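Local coordinates for protein CurH (Lyngbya majuscula, PDB 3KG7) that probably dehydrates the beta-hydroxyacyl intermediate carried by its polyketide synthase module during curacin biosynthesis, leaving a carbon-carbon double bond, at residues Phe73-Glu87 against Ser107-Ser121. Sequence-based numbering, arbitrary orientation.
Sequences FQQPLFLAESNTTRE and SRDGAKQEEWQQHAS
The imidazole of H119 lies flat beneath L77, whose CB sits over the ring centre, 3.8 Å from the centroid, as a CH-pi contact. At the ring edge H119 ND1 donates to the backbone O of Q75 over 2.6 Å, the acceptor lying close to the ring plane; a flat side chain with polar edges and an apolar face suits this place. With CG anti to its carbonyl carbon (chi1 -56°), H119 turns its ring back toward the 73-87 chain. R86 NH1 donates to S107 OG at 2.8 Å. Arginine suits this site by its length and its flat, multi-donor end: bent at chi2 and chi3, R86 carries its guanidinium across the strand so that one face lies against R108 C and D109 N. In this hot-dog half of the double hot-dog fold of dehydratases, strand 86-92 pairs antiparallel with 101-109, and 117-124 follows, with a classic bulge where H119 and A120 face V105. E87 and R108 share one face of the sheet, F73 and A120 the other. Opposite in charge, E87 and R108 run side by side, E87 OE2 taking a salt bridge from R108 NH2 at 2.9 Å with carboxylate and guanidinium planes 84° apart. The aliphatic CD of R108 rests over the W116 ring, while its NH2 also bridges to E17 of the second subunit.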
ATOM      1  N   PHE C  73       2.292  -2.161 -23.292  1.00 78.27           N
ATOM      2  CA  PHE C  73       1.178  -2.975 -22.838  1.00 77.93           C
ATOM      3  C   PHE C  73       1.538  -4.439 -22.988  1.00 78.16           C
ATOM      4  O   PHE C  73       1.979  -4.884 -24.052  1.00 78.47           O
ATOM      5  CB  PHE C  73      -0.099  -2.661 -23.609  1.00 77.63           C
ATOM      6  CG  PHE C  73      -0.314  -1.204 -23.842  1.00 78.52           C
ATOM      7  CD1 PHE C  73      -0.509  -0.335 -22.772  1.00 77.89           C
ATOM      8  CD2 PHE C  73      -0.316  -0.690 -25.139  1.00 78.79           C
ATOM      9  CE1 PHE C  73      -0.695   1.024 -22.989  1.00 78.92           C
ATOM     10  CE2 PHE C  73      -0.507   0.679 -25.366  1.00 78.69           C
ATOM     11  CZ  PHE C  73      -0.699   1.534 -24.289  1.00 78.18           C
ATOM     12  N   GLN C  74       1.366  -5.175 -21.899  1.00 78.99           N
ATOM     13  CA  GLN C  74       1.596  -6.606 -21.879  1.00 79.85           C
ATOM     14  C   GLN C  74       0.247  -7.305 -22.104  1.00 80.70           C
ATOM     15  O   GLN C  74      -0.465  -6.991 -23.069  1.00 82.22           O
ATOM     16  CB  GLN C  74       2.259  -7.010 -20.555  1.00 79.32           C
ATOM     17  CG  GLN C  74       3.656  -6.410 -20.327  1.00 78.44           C
ATOM     18  CD  GLN C  74       3.635  -4.922 -19.970  1.00 80.31           C
ATOM     19  OE1 GLN C  74       3.056  -4.521 -18.964  1.00 82.09           O
ATOM     20  NE2 GLN C  74       4.280  -4.104 -20.792  1.00 79.45           N
ATOM     21  N   GLN C  75      -0.119  -8.242 -21.232  1.00 81.64           N
ATOM     22  CA  GLN C  75      -1.414  -8.906 -21.383  1.00 81.27           C
ATOM     23  C   GLN C  75      -2.566  -7.973 -20.991  1.00 79.87           C
ATOM     24  O   GLN C  75      -2.428  -7.149 -20.079  1.00 78.71           O
ATOM     25  CB  GLN C  75      -1.478 -10.252 -20.653  1.00 83.01           C
ATOM     26  CG  GLN C  75      -0.602 -10.375 -19.416  1.00 85.83           C
ATOM     27  CD  GLN C  75      -0.311 -11.831 -19.058  1.00 88.46           C
ATOM     28  OE1 GLN C  75      -0.835 -12.765 -19.686  1.00 88.79           O
ATOM     29  NE2 GLN C  75       0.530 -12.031 -18.046  1.00 89.20           N
ATOM     30  N   PRO C  76      -3.686  -8.063 -21.727  1.00 78.40           N
ATOM     31  CA  PRO C  76      -4.877  -7.270 -21.412  1.00 78.64           C
ATOM     32  C   PRO C  76      -5.561  -7.671 -20.102  1.00 78.18           C
ATOM     33  O   PRO C  76      -5.503  -8.837 -19.701  1.00 79.84           O
ATOM     34  CB  PRO C  76      -5.816  -7.557 -22.591  1.00 78.38           C
ATOM     35  CG  PRO C  76      -5.336  -8.826 -23.171  1.00 79.05           C
ATOM     36  CD  PRO C  76      -3.865  -8.886 -22.936  1.00 78.29           C
ATOM     37  N   LEU C  77      -6.189  -6.693 -19.448  1.00 77.85           N
ATOM     38  CA  LEU C  77      -7.111  -6.957 -18.353  1.00 77.66           C
ATOM     39  C   LEU C  77      -8.487  -7.163 -18.970  1.00 79.31           C
ATOM     40  O   LEU C  77      -9.090  -6.216 -19.476  1.00 81.80           O
ATOM     41  CB  LEU C  77      -7.126  -5.785 -17.364  1.00 74.60           C
ATOM     42  CG  LEU C  77      -7.611  -6.010 -15.926  1.00 73.50           C
ATOM     43  CD1 LEU C  77      -7.131  -4.887 -15.034  1.00 74.06           C
ATOM     44  CD2 LEU C  77      -9.119  -6.126 -15.829  1.00 72.85           C
ATOM     45  N   PHE C  78      -8.970  -8.402 -18.955  1.00 80.40           N
ATOM     46  CA  PHE C  78     -10.301  -8.718 -19.491  1.00 81.46           C
ATOM     47  C   PHE C  78     -11.234  -9.275 -18.414  1.00 81.79           C
ATOM     48  O   PHE C  78     -10.789  -9.788 -17.382  1.00 83.11           O
ATOM     49  CB  PHE C  78     -10.215  -9.658 -20.704  1.00 80.90           C
ATOM     50  CG  PHE C  78      -9.619 -11.006 -20.400  1.00 81.11           C
ATOM     51  CD1 PHE C  78     -10.441 -12.102 -20.124  1.00 82.65           C
ATOM     52  CD2 PHE C  78      -8.241 -11.191 -20.409  1.00 80.80           C
ATOM     53  CE1 PHE C  78      -9.898 -13.362 -19.847  1.00 81.92           C
ATOM     54  CE2 PHE C  78      -7.687 -12.439 -20.129  1.00 82.34           C
ATOM     55  CZ  PHE C  78      -8.517 -13.529 -19.851  1.00 81.83           C
ATOM     56  N   LEU C  79     -12.531  -9.150 -18.654  1.00 81.22           N
ATOM     57  CA  LEU C  79     -13.528  -9.648 -17.725  1.00 81.32           C
ATOM     58  C   LEU C  79     -14.303 -10.749 -18.421  1.00 82.73           C
ATOM     59  O   LEU C  79     -15.223 -10.484 -19.201  1.00 83.78           O
ATOM     60  CB  LEU C  79     -14.435  -8.510 -17.255  1.00 78.70           C
ATOM     61  CG  LEU C  79     -13.669  -7.303 -16.692  1.00 78.24           C
ATOM     62  CD1 LEU C  79     -14.618  -6.203 -16.260  1.00 78.32           C
ATOM     63  CD2 LEU C  79     -12.759  -7.700 -15.532  1.00 77.78           C
ATOM     64  N   ALA C  80     -13.888 -11.987 -18.160  1.00 83.57           N
ATOM     65  CA  ALA C  80     -14.461 -13.160 -18.819  1.00 84.31           C
ATOM     66  C   ALA C  80     -15.958 -13.237 -18.570  1.00 84.50           C
ATOM     67  O   ALA C  80     -16.751 -13.205 -19.504  1.00 85.68           O
ATOM     68  CB  ALA C  80     -13.770 -14.432 -18.343  1.00 84.49           C
ATOM     69  N   GLU C  81     -16.329 -13.303 -17.298  1.00 84.88           N
ATOM     70  CA  GLU C  81     -17.720 -13.421 -16.899  1.00 86.31           C
ATOM     71  C   GLU C  81     -18.310 -12.104 -16.413  1.00 85.79           C
ATOM     72  O   GLU C  81     -17.586 -11.190 -16.027  1.00 84.90           O
ATOM     73  CB  GLU C  81     -17.856 -14.512 -15.844  1.00 87.52           C
ATOM     74  CG  GLU C  81     -17.773 -15.891 -16.454  1.00 91.34           C
ATOM     75  CD  GLU C  81     -16.792 -16.786 -15.741  1.00 93.47           C
ATOM     76  OE1 GLU C  81     -16.897 -16.917 -14.502  1.00 94.25           O
ATOM     77  OE2 GLU C  81     -15.918 -17.362 -16.426  1.00 94.16           O
ATOM     78  N   SER C  82     -19.638 -12.028 -16.444  1.00 87.29           N
ATOM     79  CA  SER C  82     -20.384 -10.840 -16.038  1.00 88.35           C
ATOM     80  C   SER C  82     -20.006 -10.343 -14.644  1.00 88.44           C
ATOM     81  O   SER C  82     -20.070  -9.144 -14.375  1.00 91.07           O
ATOM     82  CB  SER C  82     -21.891 -11.116 -16.098  1.00 88.12           C
ATOM     83  OG  SER C  82     -22.245 -12.235 -15.294  1.00 88.96           O
ATOM     84  N   ASN C  83     -19.608 -11.269 -13.773  1.00 87.95           N
ATOM     85  CA  ASN C  83     -19.310 -10.964 -12.367  1.00 86.39           C
ATOM     86  C   ASN C  83     -17.822 -11.013 -11.996  1.00 84.90           C
ATOM     87  O   ASN C  83     -17.465 -10.906 -10.819  1.00 84.26           O
ATOM     88  CB  ASN C  83     -20.107 -11.895 -11.446  1.00 87.57           C
ATOM     89  CG  ASN C  83     -20.088 -13.336 -11.917  1.00 88.49           C
ATOM     90  OD1 ASN C  83     -19.024 -13.943 -12.078  1.00 88.95           O
ATOM     91  ND2 ASN C  83     -21.271 -13.887 -12.156  1.00 89.30           N
ATOM     92  N   THR C  84     -16.965 -11.175 -13.002  1.00 83.03           N
ATOM     93  CA  THR C  84     -15.522 -11.206 -12.794  1.00 82.40           C
ATOM     94  C   THR C  84     -15.032  -9.915 -12.149  1.00 82.34           C
ATOM     95  O   THR C  84     -15.366  -8.820 -12.608  1.00 83.07           O
ATOM     96  CB  THR C  84     -14.770 -11.450 -14.113  1.00 82.28           C
ATOM     97  OG1 THR C  84     -15.138 -12.739 -14.630  1.00 84.38           O
ATOM     98  CG2 THR C  84     -13.260 -11.397 -13.896  1.00 80.75           C
ATOM     99  N   THR C  85     -14.269 -10.070 -11.067  1.00 80.86           N
ATOM    100  CA  THR C  85     -13.615  -8.971 -10.365  1.00 80.41           C
ATOM    101  C   THR C  85     -12.124  -9.185 -10.453  1.00 79.08           C
ATOM    102  O   THR C  85     -11.632 -10.263 -10.157  1.00 81.77           O
ATOM    103  CB  THR C  85     -14.020  -8.928  -8.863  1.00 81.48           C
ATOM    104  OG1 THR C  85     -15.368  -8.466  -8.745  1.00 83.73           O
ATOM    105  CG2 THR C  85     -13.108  -8.005  -8.041  1.00 80.31           C
ATOM    106  N   ARG C  86     -11.411  -8.149 -10.867  1.00 77.53           N
ATOM    107  CA  ARG C  86      -9.959  -8.172 -10.878  1.00 78.38           C
ATOM    108  C   ARG C  86      -9.400  -7.134  -9.922  1.00 78.99           C
ATOM    109  O   ARG C  86      -9.658  -5.941 -10.058  1.00 79.21           O
ATOM    110  CB  ARG C  86      -9.422  -7.967 -12.300  1.00 78.84           C
ATOM    111  CG  ARG C  86      -9.763  -9.120 -13.213  1.00 75.97           C
ATOM    112  CD  ARG C  86      -8.675  -9.369 -14.210  1.00 78.41           C
ATOM    113  NE  ARG C  86      -8.214 -10.747 -14.133  1.00 78.05           N
ATOM    114  CZ  ARG C  86      -7.018 -11.114 -13.699  1.00 77.48           C
ATOM    115  NH1 ARG C  86      -6.124 -10.212 -13.319  1.00 76.69           N
ATOM    116  NH2 ARG C  86      -6.711 -12.393 -13.659  1.00 80.28           N
ATOM    117  N   GLU C  87      -8.657  -7.620  -8.937  1.00 79.08           N
ATOM    118  CA  GLU C  87      -7.942  -6.801  -7.969  1.00 79.78           C
ATOM    119  C   GLU C  87      -6.792  -6.098  -8.698  1.00 78.98           C
ATOM    120  O   GLU C  87      -5.851  -6.749  -9.141  1.00 79.95           O
ATOM    121  CB  GLU C  87      -7.403  -7.739  -6.895  1.00 79.52           C
ATOM    122  CG  GLU C  87      -6.799  -7.099  -5.669  1.00 82.10           C
ATOM    123  CD  GLU C  87      -6.425  -8.135  -4.611  1.00 81.71           C
ATOM    124  OE1 GLU C  87      -7.185  -9.120  -4.449  1.00 83.43           O
ATOM    125  OE2 GLU C  87      -5.383  -7.962  -3.946  1.00 80.00           O
ATOM    126  N   SER C 107      -2.755  -6.779 -12.162  1.00 78.06           N
ATOM    127  CA  SER C 107      -4.003  -7.281 -11.596  1.00 76.32           C
ATOM    128  C   SER C 107      -3.948  -8.782 -11.393  1.00 76.35           C
ATOM    129  O   SER C 107      -3.130  -9.461 -12.004  1.00 76.03           O
ATOM    130  CB  SER C 107      -5.216  -6.888 -12.440  1.00 74.54           C
ATOM    131  OG  SER C 107      -5.244  -7.580 -13.665  1.00 73.95           O
ATOM    132  N   ARG C 108      -4.797  -9.276 -10.493  1.00 77.24           N
ATOM    133  CA  ARG C 108      -5.023 -10.705 -10.297  1.00 77.47           C
ATOM    134  C   ARG C 108      -6.517 -10.909 -10.045  1.00 79.51           C
ATOM    135  O   ARG C 108      -7.215  -9.973  -9.641  1.00 79.25           O
ATOM    136  CB  ARG C 108      -4.173 -11.246  -9.137  1.00 76.42           C
ATOM    137  CG  ARG C 108      -4.718 -10.956  -7.738  1.00 77.12           C
ATOM    138  CD  ARG C 108      -3.787 -11.407  -6.604  1.00 74.86           C
ATOM    139  NE  ARG C 108      -4.139 -10.744  -5.343  1.00 74.42           N
ATOM    140  CZ  ARG C 108      -3.543 -10.950  -4.165  1.00 74.21           C
ATOM    141  NH1 ARG C 108      -2.546 -11.813  -4.043  1.00 74.30           N
ATOM    142  NH2 ARG C 108      -3.953 -10.284  -3.095  1.00 73.12           N
ATOM    143  N   ASP C 109      -7.012 -12.121 -10.295  1.00 82.47           N
ATOM    144  CA  ASP C 109      -8.423 -12.414 -10.064  1.00 81.38           C
ATOM    145  C   ASP C 109      -8.736 -12.230  -8.594  1.00 84.00           C
ATOM    146  O   ASP C 109      -7.954 -12.639  -7.733  1.00 86.54           O
ATOM    147  CB  ASP C 109      -8.790 -13.828 -10.513  1.00 79.78           C
ATOM    148  CG  ASP C 109     -10.300 -14.069 -10.505  1.00 79.30           C
ATOM    149  OD1 ASP C 109     -10.913 -14.079 -11.596  1.00 77.15           O
ATOM    150  OD2 ASP C 109     -10.880 -14.229  -9.406  1.00 79.62           O
ATOM    151  N   GLY C 110      -9.871 -11.595  -8.319  1.00 85.51           N
ATOM    152  CA  GLY C 110     -10.325 -11.356  -6.958  1.00 88.82           C
ATOM    153  C   GLY C 110     -10.507 -12.659  -6.209  1.00 93.05           C
ATOM    154  O   GLY C 110      -9.779 -12.935  -5.255  1.00 93.70           O
ATOM    155  N   ALA C 111     -11.464 -13.467  -6.666  1.00 96.35           N
ATOM    156  CA  ALA C 111     -11.853 -14.703  -5.983  1.00 99.28           C
ATOM    157  C   ALA C 111     -10.703 -15.703  -5.816  1.00101.83           C
ATOM    158  O   ALA C 111     -10.190 -15.871  -4.704  1.00102.20           O
ATOM    159  CB  ALA C 111     -13.046 -15.352  -6.688  1.00 98.57           C
ATOM    160  N   LYS C 112     -10.292 -16.335  -6.920  1.00104.20           N
ATOM    161  CA  LYS C 112      -9.323 -17.449  -6.917  1.00104.86           C
ATOM    162  C   LYS C 112      -7.984 -17.156  -6.239  1.00105.45           C
ATOM    163  O   LYS C 112      -7.285 -18.085  -5.814  1.00104.16           O
ATOM    164  CB  LYS C 112      -9.037 -17.926  -8.344  1.00104.80           C
ATOM    165  CG  LYS C 112     -10.219 -18.513  -9.096  1.00104.39           C
ATOM    166  CD  LYS C 112      -9.758 -19.342 -10.304  1.00104.67           C
ATOM    167  CE  LYS C 112      -8.836 -18.565 -11.251  1.00104.37           C
ATOM    168  NZ  LYS C 112      -9.505 -17.399 -11.902  1.00103.34           N
ATOM    169  N   GLN C 113      -7.635 -15.871  -6.148  1.00106.48           N
ATOM    170  CA  GLN C 113      -6.317 -15.437  -5.685  1.00107.65           C
ATOM    171  C   GLN C 113      -5.253 -16.103  -6.565  1.00108.48           C
ATOM    172  O   GLN C 113      -4.534 -17.010  -6.128  1.00110.55           O
ATOM    173  CB  GLN C 113      -6.110 -15.742  -4.188  1.00108.38           C
ATOM    174  CG  GLN C 113      -7.121 -15.069  -3.243  1.00108.97           C
ATOM    175  CD  GLN C 113      -6.778 -13.613  -2.917  1.00108.74           C
ATOM    176  OE1 GLN C 113      -5.899 -13.335  -2.098  1.00107.57           O
ATOM    177  NE2 GLN C 113      -7.487 -12.683  -3.544  1.00108.30           N
ATOM    178  N   GLU C 114      -5.195 -15.657  -7.820  1.00106.89           N
ATOM    179  CA  GLU C 114      -4.266 -16.173  -8.827  1.00103.95           C
ATOM    180  C   GLU C 114      -2.932 -15.414  -8.764  1.00 99.72           C
ATOM    181  O   GLU C 114      -2.743 -14.558  -7.895  1.00100.09           O
ATOM    182  CB  GLU C 114      -4.903 -16.027 -10.210  1.00105.01           C
ATOM    183  CG  GLU C 114      -4.482 -17.074 -11.232  1.00106.69           C
ATOM    184  CD  GLU C 114      -5.339 -17.041 -12.495  1.00107.14           C
ATOM    185  OE1 GLU C 114      -5.694 -15.927 -12.961  1.00106.94           O
ATOM    186  OE2 GLU C 114      -5.654 -18.133 -13.023  1.00106.26           O
ATOM    187  N   GLU C 115      -2.005 -15.726  -9.671  1.00 93.27           N
ATOM    188  CA  GLU C 115      -0.747 -14.988  -9.736  1.00 88.09           C
ATOM    189  C   GLU C 115      -0.945 -13.653 -10.460  1.00 83.52           C
ATOM    190  O   GLU C 115      -1.773 -13.547 -11.375  1.00 80.84           O
ATOM    191  CB  GLU C 115       0.351 -15.835 -10.389  1.00 90.92           C
ATOM    192  CG  GLU C 115       1.758 -15.541  -9.863  1.00 93.47           C
ATOM    193  CD  GLU C 115       1.876 -15.708  -8.350  1.00 95.32           C
ATOM    194  OE1 GLU C 115       1.738 -16.856  -7.859  1.00 94.54           O
ATOM    195  OE2 GLU C 115       2.107 -14.684  -7.660  1.00 94.55           O
ATOM    196  N   TRP C 116      -0.190 -12.642 -10.027  1.00 80.14           N
ATOM    197  CA  TRP C 116      -0.319 -11.291 -10.553  1.00 76.89           C
ATOM    198  C   TRP C 116       0.101 -11.223 -12.019  1.00 77.56           C
ATOM    199  O   TRP C 116       1.129 -11.780 -12.400  1.00 76.96           O
ATOM    200  CB  TRP C 116       0.532 -10.315  -9.739  1.00 73.10           C
ATOM    201  CG  TRP C 116       0.062 -10.018  -8.334  1.00 71.71           C
ATOM    202  CD1 TRP C 116       0.586 -10.520  -7.177  1.00 71.56           C
ATOM    203  CD2 TRP C 116      -0.991  -9.117  -7.939  1.00 72.47           C
ATOM    204  NE1 TRP C 116      -0.082 -10.004  -6.086  1.00 71.57           N
ATOM    205  CE2 TRP C 116      -1.053  -9.142  -6.524  1.00 71.91           C
ATOM    206  CE3 TRP C 116      -1.887  -8.293  -8.640  1.00 71.94           C
ATOM    207  CZ2 TRP C 116      -1.969  -8.367  -5.798  1.00 72.05           C
ATOM    208  CZ3 TRP C 116      -2.805  -7.531  -7.914  1.00 71.14           C
ATOM    209  CH2 TRP C 116      -2.837  -7.576  -6.510  1.00 71.07           C
ATOM    210  N   GLN C 117      -0.702 -10.529 -12.822  1.00 77.74           N
ATOM    211  CA  GLN C 117      -0.452 -10.343 -14.242  1.00 78.49           C
ATOM    212  C   GLN C 117      -0.196  -8.873 -14.480  1.00 79.19           C
ATOM    213  O   GLN C 117      -0.932  -8.033 -13.980  1.00 80.48           O
ATOM    214  CB  GLN C 117      -1.676 -10.771 -15.054  1.00 79.22           C
ATOM    215  CG  GLN C 117      -2.113 -12.230 -14.861  1.00 81.77           C
ATOM    216  CD  GLN C 117      -3.284 -12.622 -15.761  1.00 82.38           C
ATOM    217  OE1 GLN C 117      -3.366 -12.209 -16.925  1.00 84.08           O
ATOM    218  NE2 GLN C 117      -4.189 -13.427 -15.227  1.00 83.11           N
ATOM    219  N   GLN C 118       0.839  -8.556 -15.250  1.00 78.96           N
ATOM    220  CA  GLN C 118       1.126  -7.166 -15.571  1.00 77.60           C
ATOM    221  C   GLN C 118       0.415  -6.749 -16.856  1.00 77.83           C
ATOM    222  O   GLN C 118       0.350  -7.510 -17.815  1.00 79.98           O
ATOM    223  CB  GLN C 118       2.632  -6.925 -15.663  1.00 75.96           C
ATOM    224  CG  GLN C 118       3.037  -5.470 -15.388  1.00 78.55           C
ATOM    225  CD  GLN C 118       4.497  -5.180 -15.689  1.00 77.60           C
ATOM    226  OE1 GLN C 118       5.362  -6.043 -15.521  1.00 78.13           O
ATOM    227  NE2 GLN C 118       4.778  -3.955 -16.138  1.00 76.43           N
ATOM    228  N   HIS C 119      -0.117  -5.538 -16.865  1.00 77.88           N
ATOM    229  CA  HIS C 119      -0.840  -5.041 -18.019  1.00 77.73           C
ATOM    230  C   HIS C 119      -0.130  -3.872 -18.697  1.00 79.52           C
ATOM    231  O   HIS C 119      -0.247  -3.687 -19.918  1.00 81.10           O
ATOM    232  CB  HIS C 119      -2.267  -4.682 -17.618  1.00 75.24           C
ATOM    233  CG  HIS C 119      -3.001  -5.817 -16.978  1.00 74.20           C
ATOM    234  ND1 HIS C 119      -3.398  -6.937 -17.678  1.00 73.63           N
ATOM    235  CD2 HIS C 119      -3.395  -6.014 -15.698  1.00 72.78           C
ATOM    236  CE1 HIS C 119      -4.006  -7.773 -16.858  1.00 74.05           C
ATOM    237  NE2 HIS C 119      -4.021  -7.234 -15.651  1.00 74.82           N
ATOM    238  N   ALA C 120       0.619  -3.101 -17.909  1.00 78.75           N
ATOM    239  CA  ALA C 120       1.272  -1.908 -18.426  1.00 79.92           C
ATOM    240  C   ALA C 120       2.515  -1.476 -17.643  1.00 80.32           C
ATOM    241  O   ALA C 120       2.631  -1.730 -16.440  1.00 82.09           O
ATOM    242  CB  ALA C 120       0.273  -0.757 -18.506  1.00 80.13           C
ATOM    243  N   SER C 121       3.438  -0.826 -18.353  1.00 80.01           N
ATOM    244  CA  SER C 121       4.568  -0.137 -17.742  1.00 80.56           C
ATOM    245  C   SER C 121       4.811   1.161 -18.493  1.00 81.30           C
ATOM    246  O   SER C 121       4.543   1.241 -19.695  1.00 81.40           O
ATOM    247  CB  SER C 121       5.827  -1.001 -17.800  1.00 80.45           C
ATOM    248  OG  SER C 121       6.103  -1.395 -19.134  1.00 80.67           O
TER